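Long-range contacts in petrobactin-binding protein YclQ (Bacillus subtilis subsp. subtilis str. 168, PDB 3GFV), which binds iron-free and ferric petrobactin, and its precursor 3,4-dihydroxybenzoic acid, and serves the YclNOPQ ABC transporter in ferric-petrobactin uptake: residues S44-D49 with G280-T285; L51-I56 with F143-K148; I177-G182 with V233-T238; S191-I196 with A272-S277. All blocks are in the same frame, centred on the assembly; numbering follows the deposited sequence.

Interaction 1: S44-D49 with G280-T285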
loop_
_atom_site.group_PDB
_atom_site.type_symbol
_atom_site.label_atom_id
_atom_site.label_comp_id
_atom_site.label_asym_id
_atom_site.label_seq_id
_atom_site.Cartn_x
_atom_site.Cartn_y
_atom_site.Cartn_z
ATOM N N SER A 44 5.931 -4.085 4.133
ATOM C CA SER A 44 7.102 -4.390 4.945
ATOM C C SER A 44 7.874 -5.520 4.296
ATOM O O SER A 44 9.108 -5.539 4.300
ATOM C CB SER A 44 6.684 -4.800 6.358
ATOM O OG SER A 44 6.076 -3.724 7.047
ATOM N N LEU A 45 7.146 -6.497 3.762
ATOM C CA LEU A 45 7.800 -7.580 3.039
ATOM C C LEU A 45 8.653 -7.071 1.871
ATOM O O LEU A 45 9.763 -7.555 1.641
ATOM C CB LEU A 45 6.763 -8.616 2.555
ATOM C CG LEU A 45 7.341 -9.856 1.858
ATOM C CD1 LEU A 45 8.332 -10.639 2.763
ATOM C CD2 LEU A 45 6.179 -10.761 1.400
ATOM N N ASP A 46 8.141 -6.087 1.135
ATOM C CA ASP A 46 8.861 -5.615 -0.037
ATOM C C ASP A 46 10.039 -4.720 0.341
ATOM O O ASP A 46 11.031 -4.657 -0.392
ATOM C CB ASP A 46 7.922 -5.050 -1.148
ATOM C CG ASP A 46 7.454 -3.605 -0.922
ATOM O OD1 ASP A 46 6.254 -3.344 -1.187
ATOM O OD2 ASP A 46 8.265 -2.718 -0.544
ATOM N N THR A 47 9.955 -4.082 1.509
ATOM C CA THR A 47 11.123 -3.381 2.040
ATOM C C THR A 47 12.204 -4.404 2.396
ATOM O O THR A 47 13.351 -4.238 2.015
ATOM C CB THR A 47 10.776 -2.478 3.238
ATOM O OG1 THR A 47 9.935 -1.397 2.792
ATOM C CG2 THR A 47 12.055 -1.881 3.895
ATOM N N LEU A 48 11.836 -5.476 3.091
ATOM C CA LEU A 48 12.809 -6.524 3.378
ATOM C C LEU A 48 13.452 -7.031 2.082
ATOM O O LEU A 48 14.669 -7.228 2.012
ATOM C CB LEU A 48 12.133 -7.660 4.150
ATOM C CG LEU A 48 11.689 -7.327 5.570
ATOM C CD1 LEU A 48 10.847 -8.475 6.145
ATOM C CD2 LEU A 48 12.893 -7.041 6.471
ATOM N N ASP A 49 12.640 -7.220 1.041
ATOM C CA ASP A 49 13.152 -7.712 -0.232
ATOM C C ASP A 49 14.142 -6.730 -0.858
ATOM O O ASP A 49 15.198 -7.134 -1.340
ATOM C CB ASP A 49 12.021 -7.987 -1.224
ATOM C CG ASP A 49 12.531 -8.549 -2.542
ATOM O OD1 ASP A 49 12.938 -9.732 -2.563
ATOM O OD2 ASP A 49 12.538 -7.805 -3.554
ATOM N N GLY A 280 5.749 0.163 1.328
ATOM C CA GLY A 280 7.111 -0.352 1.324
ATOM C C GLY A 280 7.986 0.306 0.276
ATOM O O GLY A 280 7.509 1.050 -0.573
ATOM N N LEU A 281 9.289 0.050 0.326
ATOM C CA LEU A 281 10.196 0.712 -0.614
ATOM C C LEU A 281 9.885 0.332 -2.068
ATOM O O LEU A 281 9.957 1.165 -2.959
ATOM C CB LEU A 281 11.657 0.385 -0.294
ATOM C CG LEU A 281 12.157 0.797 1.094
ATOM C CD1 LEU A 281 13.603 0.319 1.272
ATOM C CD2 LEU A 281 12.046 2.311 1.348
ATOM N N GLU A 282 9.523 -0.921 -2.315
ATOM C CA GLU A 282 9.270 -1.332 -3.692
ATOM C C GLU A 282 7.897 -0.875 -4.160
ATOM O O GLU A 282 7.757 -0.334 -5.255
ATOM C CB GLU A 282 9.380 -2.846 -3.844
ATOM C CG GLU A 282 10.755 -3.358 -3.432
ATOM C CD GLU A 282 10.964 -4.848 -3.627
ATOM O OE1 GLU A 282 9.979 -5.579 -3.807
ATOM O OE2 GLU A 282 12.151 -5.279 -3.589
ATOM N N SER A 283 6.885 -1.094 -3.326
ATOM C CA SER A 283 5.530 -0.716 -3.718
ATOM C C SER A 283 5.439 0.801 -3.925
ATOM O O SER A 283 4.806 1.253 -4.877
ATOM C CB SER A 283 4.465 -1.242 -2.735
ATOM O OG SER A 283 4.812 -1.037 -1.377
HETATM N N MSE A 284 6.110 1.585 -3.076
HETATM C CA MSE A 284 6.056 3.039 -3.237
HETATM C C MSE A 284 6.703 3.424 -4.574
HETATM O O MSE A 284 6.188 4.267 -5.321
HETATM C CB MSE A 284 6.756 3.731 -2.073
HETATM C CG MSE A 284 7.003 5.210 -2.264
HETATM SE SE MSE A 284 5.368 6.308 -2.423
HETATM C CE MSE A 284 4.974 6.631 -0.554
ATOM N N THR A 285 7.856 2.829 -4.851
ATOM C CA THR A 285 8.574 3.109 -6.090
ATOM C C THR A 285 7.692 2.837 -7.303
ATOM O O THR A 285 7.601 3.662 -8.221
ATOM C CB THR A 285 9.865 2.304 -6.163
ATOM O OG1 THR A 285 10.740 2.767 -5.126
ATOM C CG2 THR A 285 10.529 2.514 -7.500
#
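With chi1 of 81°, Asp46 CG sits between its own backbone N and carbonyl carbon, and Ser283 OG does likewise (chi1 45°). These torsions send the carboxylate toward the first turn of helix 281-296 and the hydroxyl back to meet it. Ser283 OG donates to the syn lone pair of Asp46 OD1 at 2.7 Å. The same oxygen takes Ser283 N from above the carboxylate plane and is also bonded by Tyr68 OH. Asp46 OD2 receives Glu282 N at 2.8 Å, again from above the plane. Beside it, Leu281 N donates to Thr47 OG1 at 2.9 Å, while Thr47 CG2 packs on Leu281 CD1 at 3.8 Å. Helix 42-50 thus offers oxygens to the amides at the N-terminal end of helix 281-296, whose N-cap position is Gly280; the helix end probably favours a charged Asp46. The local axes make an angle of 102° and come within 7.8 Å of each other. Farther out, the extended Glu282 slides past Asp46 in the opposite direction. Its OE2 lies 2.6 Å from Asp49 OD2, a spacing that would probably raise the proton affinity of one acid; Lys71 forms a salt bridge with Asp49 OD1.

Interaction 2: L51-I56 with F143-K148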
loop_
_atom_site.group_PDB
_atom_site.type_symbol
_atom_site.label_atom_id
_atom_site.label_comp_id
_atom_site.label_asym_id
_atom_site.label_seq_id
_atom_site.Cartn_x
_atom_site.Cartn_y
_atom_site.Cartn_z
ATOM N N LEU A 51 15.999 -4.683 0.573
ATOM C CA LEU A 51 17.211 -4.627 1.380
ATOM C C LEU A 51 17.998 -5.934 1.291
ATOM O O LEU A 51 19.013 -6.090 1.958
ATOM C CB LEU A 51 16.862 -4.325 2.838
ATOM C CG LEU A 51 16.118 -3.007 3.033
ATOM C CD1 LEU A 51 15.705 -2.835 4.480
ATOM C CD2 LEU A 51 16.977 -1.847 2.574
ATOM N N GLY A 52 17.520 -6.868 0.471
ATOM C CA GLY A 52 18.188 -8.147 0.298
ATOM C C GLY A 52 18.045 -9.060 1.500
ATOM O O GLY A 52 18.968 -9.792 1.843
ATOM N N LEU A 53 16.886 -9.032 2.149
ATOM C CA LEU A 53 16.699 -9.822 3.364
ATOM C C LEU A 53 15.702 -10.967 3.201
ATOM O O LEU A 53 15.110 -11.393 4.186
ATOM C CB LEU A 53 16.231 -8.927 4.513
ATOM C CG LEU A 53 17.258 -7.888 4.976
ATOM C CD1 LEU A 53 16.584 -6.817 5.806
ATOM C CD2 LEU A 53 18.380 -8.576 5.765
ATOM N N ASP A 54 15.527 -11.464 1.976
ATOM C CA ASP A 54 14.555 -12.548 1.717
ATOM C C ASP A 54 14.826 -13.747 2.642
ATOM O O ASP A 54 13.907 -14.440 3.097
ATOM C CB ASP A 54 14.661 -13.047 0.263
ATOM C CG ASP A 54 14.133 -12.055 -0.759
ATOM O OD1 ASP A 54 14.411 -12.245 -1.966
ATOM O OD2 ASP A 54 13.447 -11.098 -0.372
ATOM N N ASP A 55 16.106 -13.987 2.916
ATOM C CA ASP A 55 16.515 -15.182 3.643
ATOM C C ASP A 55 15.974 -15.258 5.062
ATOM O O ASP A 55 15.923 -16.341 5.642
ATOM C CB ASP A 55 18.043 -15.299 3.685
ATOM C CG ASP A 55 18.626 -15.697 2.353
ATOM O OD1 ASP A 55 17.852 -16.143 1.475
ATOM O OD2 ASP A 55 19.859 -15.565 2.183
ATOM N N ILE A 56 15.585 -14.123 5.633
ATOM C CA ILE A 56 15.145 -14.143 7.026
ATOM C C ILE A 56 13.617 -14.088 7.163
ATOM O O ILE A 56 13.076 -13.985 8.265
ATOM C CB ILE A 56 15.893 -13.098 7.904
ATOM C CG1 ILE A 56 15.771 -11.684 7.314
ATOM C CG2 ILE A 56 17.369 -13.479 8.037
ATOM C CD1 ILE A 56 14.332 -11.113 7.385
ATOM N N PHE A 143 17.618 -4.510 11.151
ATOM C CA PHE A 143 18.500 -5.345 10.321
ATOM C C PHE A 143 19.838 -4.726 9.937
ATOM O O PHE A 143 20.523 -5.221 9.035
ATOM C CB PHE A 143 17.743 -5.775 9.058
ATOM C CG PHE A 143 16.513 -6.576 9.350
ATOM C CD1 PHE A 143 16.594 -7.955 9.509
ATOM C CD2 PHE A 143 15.270 -5.958 9.477
ATOM C CE1 PHE A 143 15.454 -8.704 9.784
ATOM C CE2 PHE A 143 14.130 -6.706 9.753
ATOM C CZ PHE A 143 14.230 -8.085 9.914
ATOM N N ASP A 144 20.223 -3.654 10.625
ATOM C CA ASP A 144 21.487 -2.990 10.365
ATOM C C ASP A 144 21.614 -2.559 8.910
ATOM O O ASP A 144 22.645 -2.803 8.272
ATOM C CB ASP A 144 22.646 -3.944 10.729
ATOM C CG ASP A 144 23.659 -3.308 11.644
ATOM O OD1 ASP A 144 23.332 -2.283 12.280
ATOM O OD2 ASP A 144 24.785 -3.849 11.743
ATOM N N LYS A 145 20.569 -1.906 8.394
ATOM C CA LYS A 145 20.538 -1.418 7.020
ATOM C C LYS A 145 20.149 0.057 7.012
ATOM O O LYS A 145 19.489 0.546 6.076
ATOM C CB LYS A 145 19.499 -2.200 6.215
ATOM C CG LYS A 145 19.802 -3.680 6.058
ATOM C CD LYS A 145 20.836 -3.905 4.980
ATOM C CE LYS A 145 21.065 -5.396 4.756
ATOM N NZ LYS A 145 21.697 -5.650 3.428
ATOM N N GLU A 146 20.535 0.762 8.067
ATOM C CA GLU A 146 20.134 2.158 8.228
ATOM C C GLU A 146 20.594 3.038 7.065
ATOM O O GLU A 146 19.824 3.858 6.564
ATOM C CB GLU A 146 20.620 2.702 9.581
ATOM C CG GLU A 146 19.939 1.998 10.757
ATOM C CD GLU A 146 20.602 2.257 12.097
ATOM O OE1 GLU A 146 21.283 1.341 12.602
ATOM O OE2 GLU A 146 20.442 3.370 12.645
ATOM N N ASP A 147 21.828 2.859 6.607
ATOM C CA ASP A 147 22.307 3.679 5.498
ATOM C C ASP A 147 21.588 3.375 4.183
ATOM O O ASP A 147 21.251 4.283 3.429
ATOM C CB ASP A 147 23.814 3.551 5.323
ATOM C CG ASP A 147 24.576 4.155 6.474
ATOM O OD1 ASP A 147 24.022 5.061 7.137
ATOM O OD2 ASP A 147 25.726 3.725 6.708
ATOM N N LYS A 148 21.386 2.100 3.884
ATOM C CA LYS A 148 20.635 1.728 2.689
ATOM C C LYS A 148 19.238 2.333 2.729
ATOM O O LYS A 148 18.762 2.882 1.733
ATOM C CB LYS A 148 20.560 0.206 2.573
ATOM C CG LYS A 148 19.751 -0.301 1.405
ATOM C CD LYS A 148 20.399 -0.034 0.074
ATOM C CE LYS A 148 19.718 -0.837 -1.013
ATOM N NZ LYS A 148 20.120 -0.348 -2.349
#
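Phe143, which follows helix 128-142, turns its ring to two aliphatic side chains of 51-56. Leu53 CD1 lies against the base of the ring, 3.6 Å from Phe143 CG and equally near Phe143 CB. Ile56 comes from the opposite direction and sets its CD1 3.6 Å from Phe143 CE1, near the far end. Leu48 of helix 42-50 and Val37 of strand 37-39 also touch this buried ring. Two residues on, Lys145 occupies the N-cap position of helix 146-170. A bend at chi2 (-79°) folds its chain toward the loop, and NZ donates to Leu51 O at 3.1 Å, nearly in line with the carbonyl (C=O...donor angle 164°). That carbonyl belongs to the residue before Gly52, whose positive phi completes a Schellman motif ending helix 42-50. Lys148, in the first turn of the new helix, is also bent at chi2 and runs past Leu51 in the opposite sense. Its CG presses on Leu51 CD2 at 3.4 Å, tighter than usual carbon contact, while NZ forms a salt bridge with Glu152. Both lysines therefore work in two ways, with methylenes alongside leucines and an ammonium carried beyond them; that of Lys145 probably complements the negative, C-terminal end of helix 42-50.

Interaction 3: I177-G182 with V233-T238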
loop_
_atom_site.group_PDB
_atom_site.type_symbol
_atom_site.label_atom_id
_atom_site.label_comp_id
_atom_site.label_asym_id
_atom_site.label_seq_id
_atom_site.Cartn_x
_atom_site.Cartn_y
_atom_site.Cartn_z
ATOM N N ILE A 177 -10.958 6.294 -7.660
ATOM C CA ILE A 177 -12.112 5.416 -7.367
ATOM C C ILE A 177 -11.677 3.972 -7.278
ATOM O O ILE A 177 -10.709 3.569 -7.908
ATOM C CB ILE A 177 -13.250 5.498 -8.392
ATOM C CG1 ILE A 177 -12.759 5.153 -9.812
ATOM C CG2 ILE A 177 -13.951 6.881 -8.318
ATOM C CD1 ILE A 177 -13.851 5.018 -10.840
HETATM N N MSE A 178 -12.435 3.189 -6.513
HETATM C CA MSE A 178 -12.245 1.748 -6.500
HETATM C C MSE A 178 -13.552 1.095 -6.932
HETATM O O MSE A 178 -14.649 1.489 -6.480
HETATM C CB MSE A 178 -11.787 1.255 -5.119
HETATM C CG MSE A 178 -11.613 -0.245 -5.067
HETATM SE SE MSE A 178 -10.844 -0.744 -3.317
HETATM C CE MSE A 178 -12.456 -0.536 -2.319
ATOM N N ALA A 179 -13.440 0.152 -7.858
ATOM C CA ALA A 179 -14.583 -0.625 -8.332
ATOM C C ALA A 179 -14.621 -1.967 -7.620
ATOM O O ALA A 179 -13.598 -2.601 -7.437
ATOM C CB ALA A 179 -14.488 -0.838 -9.828
ATOM N N ASN A 180 -15.819 -2.411 -7.245
ATOM C CA ASN A 180 -15.938 -3.649 -6.513
ATOM C C ASN A 180 -17.260 -4.272 -6.877
ATOM O O ASN A 180 -18.320 -3.861 -6.381
ATOM C CB ASN A 180 -15.829 -3.402 -5.013
ATOM C CG ASN A 180 -15.892 -4.682 -4.209
ATOM O OD1 ASN A 180 -15.189 -5.650 -4.502
ATOM N ND2 ASN A 180 -16.735 -4.691 -3.185
ATOM N N ASP A 181 -17.201 -5.219 -7.809
ATOM C CA ASP A 181 -18.392 -5.893 -8.276
ATOM C C ASP A 181 -19.396 -4.848 -8.745
ATOM O O ASP A 181 -20.588 -4.921 -8.427
ATOM C CB ASP A 181 -18.981 -6.728 -7.154
ATOM C CG ASP A 181 -20.001 -7.739 -7.654
ATOM O OD1 ASP A 181 -20.099 -7.928 -8.891
ATOM O OD2 ASP A 181 -20.699 -8.343 -6.805
ATOM N N GLY A 182 -18.901 -3.861 -9.480
ATOM C CA GLY A 182 -19.765 -2.862 -10.082
ATOM C C GLY A 182 -20.061 -1.654 -9.214
ATOM O O GLY A 182 -20.489 -0.620 -9.736
ATOM N N VAL A 233 -8.110 4.433 -11.232
ATOM C CA VAL A 233 -9.016 3.331 -10.905
ATOM C C VAL A 233 -8.289 2.144 -10.283
ATOM O O VAL A 233 -7.272 1.674 -10.822
ATOM C CB VAL A 233 -9.727 2.831 -12.160
ATOM C CG1 VAL A 233 -10.707 1.736 -11.802
ATOM C CG2 VAL A 233 -10.463 3.991 -12.827
ATOM N N ILE A 234 -8.844 1.648 -9.178
ATOM C CA ILE A 234 -8.369 0.410 -8.538
ATOM C C ILE A 234 -9.536 -0.542 -8.568
ATOM O O ILE A 234 -10.666 -0.140 -8.299
ATOM C CB ILE A 234 -7.944 0.682 -7.088
ATOM C CG1 ILE A 234 -6.694 1.563 -7.092
ATOM C CG2 ILE A 234 -7.630 -0.617 -6.333
ATOM C CD1 ILE A 234 -6.539 2.337 -5.821
ATOM N N ASP A 235 -9.282 -1.795 -8.920
ATOM C CA ASP A 235 -10.359 -2.777 -8.961
ATOM C C ASP A 235 -10.188 -3.800 -7.839
ATOM O O ASP A 235 -9.293 -4.651 -7.891
ATOM C CB ASP A 235 -10.375 -3.480 -10.303
ATOM C CG ASP A 235 -11.680 -4.229 -10.532
ATOM O OD1 ASP A 235 -12.063 -5.019 -9.651
ATOM O OD2 ASP A 235 -12.337 -3.967 -11.547
ATOM N N ARG A 236 -11.044 -3.713 -6.823
ATOM C CA ARG A 236 -10.910 -4.601 -5.663
ATOM C C ARG A 236 -11.119 -6.057 -6.073
ATOM O O ARG A 236 -10.447 -6.959 -5.567
ATOM C CB ARG A 236 -11.911 -4.228 -4.570
ATOM C CG ARG A 236 -11.824 -5.120 -3.325
ATOM C CD ARG A 236 -12.846 -4.738 -2.273
ATOM N NE ARG A 236 -12.783 -5.640 -1.120
ATOM C CZ ARG A 236 -13.473 -6.773 -1.016
ATOM N NH1 ARG A 236 -14.298 -7.151 -1.990
ATOM N NH2 ARG A 236 -13.342 -7.532 0.073
ATOM N N GLY A 237 -12.049 -6.278 -6.991
ATOM C CA GLY A 237 -12.317 -7.627 -7.479
ATOM C C GLY A 237 -11.051 -8.205 -8.091
ATOM O O GLY A 237 -10.635 -9.317 -7.757
ATOM N N THR A 238 -10.421 -7.442 -8.979
ATOM C CA THR A 238 -9.206 -7.923 -9.631
ATOM C C THR A 238 -8.139 -8.226 -8.596
ATOM O O THR A 238 -7.425 -9.235 -8.694
ATOM C CB THR A 238 -8.674 -6.898 -10.642
ATOM O OG1 THR A 238 -9.700 -6.627 -11.603
ATOM C CG2 THR A 238 -7.445 -7.435 -11.359
HETATM O O HOH W 1 -14.705 -5.632 -9.368
#
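Backbone bonds join strands 173-180 and 230-235, which run parallel and pair Ile177 with Val233, Met178 with Ile234 and Ala179 with Asp235. Ile234 N donates to Ile177 O at 3.0 Å, Ala179 N to Ile234 O at 2.8 Å, and Arg236 N to Ala179 O at 2.9 Å. Apolar pairs occupy both faces of the sheet. Ile177 CG1 lies beside Val233 CG2 on the face shared with Ala179, and selenomethionine Met178 puts CG against Ile234 CG2 on the other, its SE reaching Arg236 CB. Among polar side chains, CG is anti to the backbone N in both Asn180 (chi1 -178°) and Arg236 (chi1 -180°), which lays the two chains alongside each other. Arg236 NH1 donates to Asn180 OD1 at 3.1 Å; the oxygen lies in the guanidinium plane, although amide and guanidinium are turned 84° apart. Arg236 NE is held by Tyr275 OH. Asp235, at the N-cap position, accepts Thr238 N at OD1 and also receives a water that Asp181 N binds, while Ser245 N and Thr246 OG1 hold OD2. The Arg236 side chain comes within about 5 Å of a bound phosphate, probably from the crystallisation liquor. Strand 173-180 turns back into strand 183-187, whereas strand 230-235 passes directly into helix 236-240, a junction usual at the C-terminal edge of parallel sheets in alpha/beta folds such as periplasmic-binding-protein lobes.

Interaction 4: S191-I196 with A272-S277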
loop_
_atom_site.group_PDB
_atom_site.type_symbol
_atom_site.label_atom_id
_atom_site.label_comp_id
_atom_site.label_asym_id
_atom_site.label_seq_id
_atom_site.Cartn_x
_atom_site.Cartn_y
_atom_site.Cartn_z
ATOM N N SER A 191 -7.433 9.673 2.792
ATOM C CA SER A 191 -8.060 8.356 2.709
ATOM C C SER A 191 -7.015 7.281 2.417
ATOM O O SER A 191 -5.812 7.558 2.273
ATOM C CB SER A 191 -9.157 8.323 1.629
ATOM O OG SER A 191 -8.573 8.287 0.330
ATOM N N ARG A 192 -7.486 6.049 2.314
ATOM C CA ARG A 192 -6.612 4.940 2.001
ATOM C C ARG A 192 -5.726 5.215 0.782
ATOM O O ARG A 192 -4.560 4.859 0.759
ATOM C CB ARG A 192 -7.469 3.706 1.757
ATOM C CG ARG A 192 -6.673 2.489 1.388
ATOM C CD ARG A 192 -7.649 1.350 1.184
ATOM N NE ARG A 192 -6.988 0.059 1.215
ATOM C CZ ARG A 192 -7.637 -1.096 1.257
ATOM N NH1 ARG A 192 -8.967 -1.113 1.278
ATOM N NH2 ARG A 192 -6.956 -2.230 1.278
ATOM N N TYR A 193 -6.275 5.877 -0.231
ATOM C CA TYR A 193 -5.497 6.170 -1.433
ATOM C C TYR A 193 -5.258 7.663 -1.605
ATOM O O TYR A 193 -4.905 8.140 -2.701
ATOM C CB TYR A 193 -6.163 5.576 -2.690
ATOM C CG TYR A 193 -6.437 4.091 -2.572
ATOM C CD1 TYR A 193 -5.398 3.180 -2.398
ATOM C CD2 TYR A 193 -7.735 3.599 -2.605
ATOM C CE1 TYR A 193 -5.658 1.819 -2.269
ATOM C CE2 TYR A 193 -7.996 2.252 -2.488
ATOM C CZ TYR A 193 -6.950 1.362 -2.322
ATOM O OH TYR A 193 -7.202 0.011 -2.205
ATOM N N GLY A 194 -5.425 8.390 -0.509
ATOM C CA GLY A 194 -5.161 9.811 -0.471
ATOM C C GLY A 194 -3.771 10.234 -0.920
ATOM O O GLY A 194 -3.584 11.386 -1.300
ATOM N N LEU A 195 -2.786 9.339 -0.865
ATOM C CA LEU A 195 -1.421 9.751 -1.218
ATOM C C LEU A 195 -1.302 10.319 -2.632
ATOM O O LEU A 195 -0.400 11.115 -2.903
ATOM C CB LEU A 195 -0.397 8.628 -0.979
ATOM C CG LEU A 195 -0.242 7.545 -2.051
ATOM C CD1 LEU A 195 1.023 6.740 -1.739
ATOM C CD2 LEU A 195 -1.464 6.647 -2.063
ATOM N N ILE A 196 -2.216 9.937 -3.527
ATOM C CA ILE A 196 -2.182 10.455 -4.891
ATOM C C ILE A 196 -2.321 11.983 -4.846
ATOM O O ILE A 196 -1.681 12.703 -5.620
ATOM C CB ILE A 196 -3.281 9.795 -5.744
ATOM C CG1 ILE A 196 -2.856 8.357 -6.086
ATOM C CG2 ILE A 196 -3.524 10.603 -7.010
ATOM C CD1 ILE A 196 -3.988 7.453 -6.642
ATOM N N ALA A 272 -3.871 -5.194 -7.409
ATOM C CA ALA A 272 -3.324 -6.081 -6.372
ATOM C C ALA A 272 -2.302 -5.367 -5.473
ATOM O O ALA A 272 -2.359 -5.467 -4.247
ATOM C CB ALA A 272 -2.711 -7.350 -7.004
ATOM N N THR A 273 -1.376 -4.631 -6.075
ATOM C CA THR A 273 -0.398 -3.892 -5.286
ATOM C C THR A 273 -1.054 -2.791 -4.457
ATOM O O THR A 273 -0.773 -2.640 -3.268
ATOM C CB THR A 273 0.698 -3.319 -6.194
ATOM O OG1 THR A 273 1.417 -4.408 -6.779
ATOM C CG2 THR A 273 1.672 -2.433 -5.406
ATOM N N TRP A 274 -1.961 -2.028 -5.077
ATOM C CA TRP A 274 -2.576 -0.903 -4.385
ATOM C C TRP A 274 -3.511 -1.315 -3.253
ATOM O O TRP A 274 -3.564 -0.647 -2.208
ATOM C CB TRP A 274 -3.295 0.028 -5.377
ATOM C CG TRP A 274 -2.355 0.880 -6.154
ATOM C CD1 TRP A 274 -1.502 0.475 -7.138
ATOM C CD2 TRP A 274 -2.165 2.291 -6.013
ATOM N NE1 TRP A 274 -0.792 1.552 -7.625
ATOM C CE2 TRP A 274 -1.157 2.672 -6.923
ATOM C CE3 TRP A 274 -2.728 3.266 -5.180
ATOM C CZ2 TRP A 274 -0.721 4.000 -7.054
ATOM C CZ3 TRP A 274 -2.292 4.585 -5.303
ATOM C CH2 TRP A 274 -1.300 4.935 -6.239
ATOM N N TYR A 275 -4.212 -2.434 -3.445
ATOM C CA TYR A 275 -5.180 -2.905 -2.462
ATOM C C TYR A 275 -4.563 -3.814 -1.384
ATOM O O TYR A 275 -4.885 -3.687 -0.204
ATOM C CB TYR A 275 -6.331 -3.618 -3.173
ATOM C CG TYR A 275 -7.424 -4.043 -2.229
ATOM C CD1 TYR A 275 -8.261 -3.097 -1.646
ATOM C CD2 TYR A 275 -7.613 -5.378 -1.915
ATOM C CE1 TYR A 275 -9.279 -3.479 -0.782
ATOM C CE2 TYR A 275 -8.627 -5.770 -1.052
ATOM C CZ TYR A 275 -9.452 -4.810 -0.486
ATOM O OH TYR A 275 -10.459 -5.191 0.380
ATOM N N LEU A 276 -3.657 -4.697 -1.780
ATOM C CA LEU A 276 -3.114 -5.681 -0.832
ATOM C C LEU A 276 -1.811 -5.211 -0.221
ATOM O O LEU A 276 -1.378 -5.731 0.807
ATOM C CB LEU A 276 -2.823 -6.995 -1.533
ATOM C CG LEU A 276 -4.043 -7.623 -2.213
ATOM C CD1 LEU A 276 -3.622 -8.831 -3.040
ATOM C CD2 LEU A 276 -5.129 -7.969 -1.194
ATOM N N SER A 277 -1.164 -4.251 -0.862
ATOM C CA SER A 277 0.176 -3.873 -0.415
ATOM C C SER A 277 0.299 -2.359 -0.254
ATOM O O SER A 277 -0.643 -1.695 0.163
ATOM C CB SER A 277 1.241 -4.415 -1.371
ATOM O OG SER A 277 2.554 -4.235 -0.811
HETATM O O HOH W 2 -4.449 -0.350 0.679
#
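A water 2.6 Å from Arg192 NE accepts that N-H in the guanidinium plane and lies 3.0 Å from Trp274 O, to which it can donate, bridging segment 191-196 to helix 271-276. Trp274 O also lies at the edge of the Tyr193 ring, in its plane and 3.2 Å from CE1. The Arg192 chain is extended from CG to NE, with CG anti to the backbone N (chi1 179°); CG sits over the centre of the Tyr193 ring, and the guanidinium reaches one face of the Tyr275 ring. The two planes are 38° apart, with NH1 3.2 Å from Tyr275 CE1. Tyr193 OH is wedged between these groups, over the rim of the guanidinium and at the edge of the Tyr275 ring, 3.3 Å from CD1. It is buried and has no hydrogen-bonding partner in the model. Ser191 to Gly194 form a type I beta turn, which presents Arg192 and Tyr193 to the helix. A bound phosphate, probably from the crystallisation liquor, pairs with Arg192 NH1 and lies about 3 Å from the Tyr275 side chain, consistent with an anion-accepting pocket. Tyr275 OH has Arg236 as partner, and Tyr275 O has Arg104. Deeper in, the contact is apolar. The Ile196 and Trp274 side chains cross at about a right angle, with Ile196 CD1 3.6 Å from Trp274 CZ3, and Leu195 CD2 reaches the same carbon at 3.9 Å. Tyr193 CD1 meets the indole edge at CE3, while Trp274 NE1 is bonded to Glu290.

Interactions 1 and 2 lie side by side, centres 11 Å apart, linked through Leu48 of helix 42-50, which packs on Phe143. Interactions 3 and 4 form a second pair, centres 12 Å apart, joined by Met178 and Ile234 packing on Tyr193. Interactions 2 and 3, centres 34 Å apart, fall on opposite sides of the chain's centre. Interactions 1 and 4 touch, and helices 271-276 and 281-296 follow each other. Along the chain, interaction 2 lies between the two segments of interaction 1, as do interactions 3 and 4, whose segments alternate. Helix 146-170 leads from the lobe of interaction 2 to that of interaction 3, consistent with the single long helix joining the lobes in this family; interactions 1 and 4 lie between.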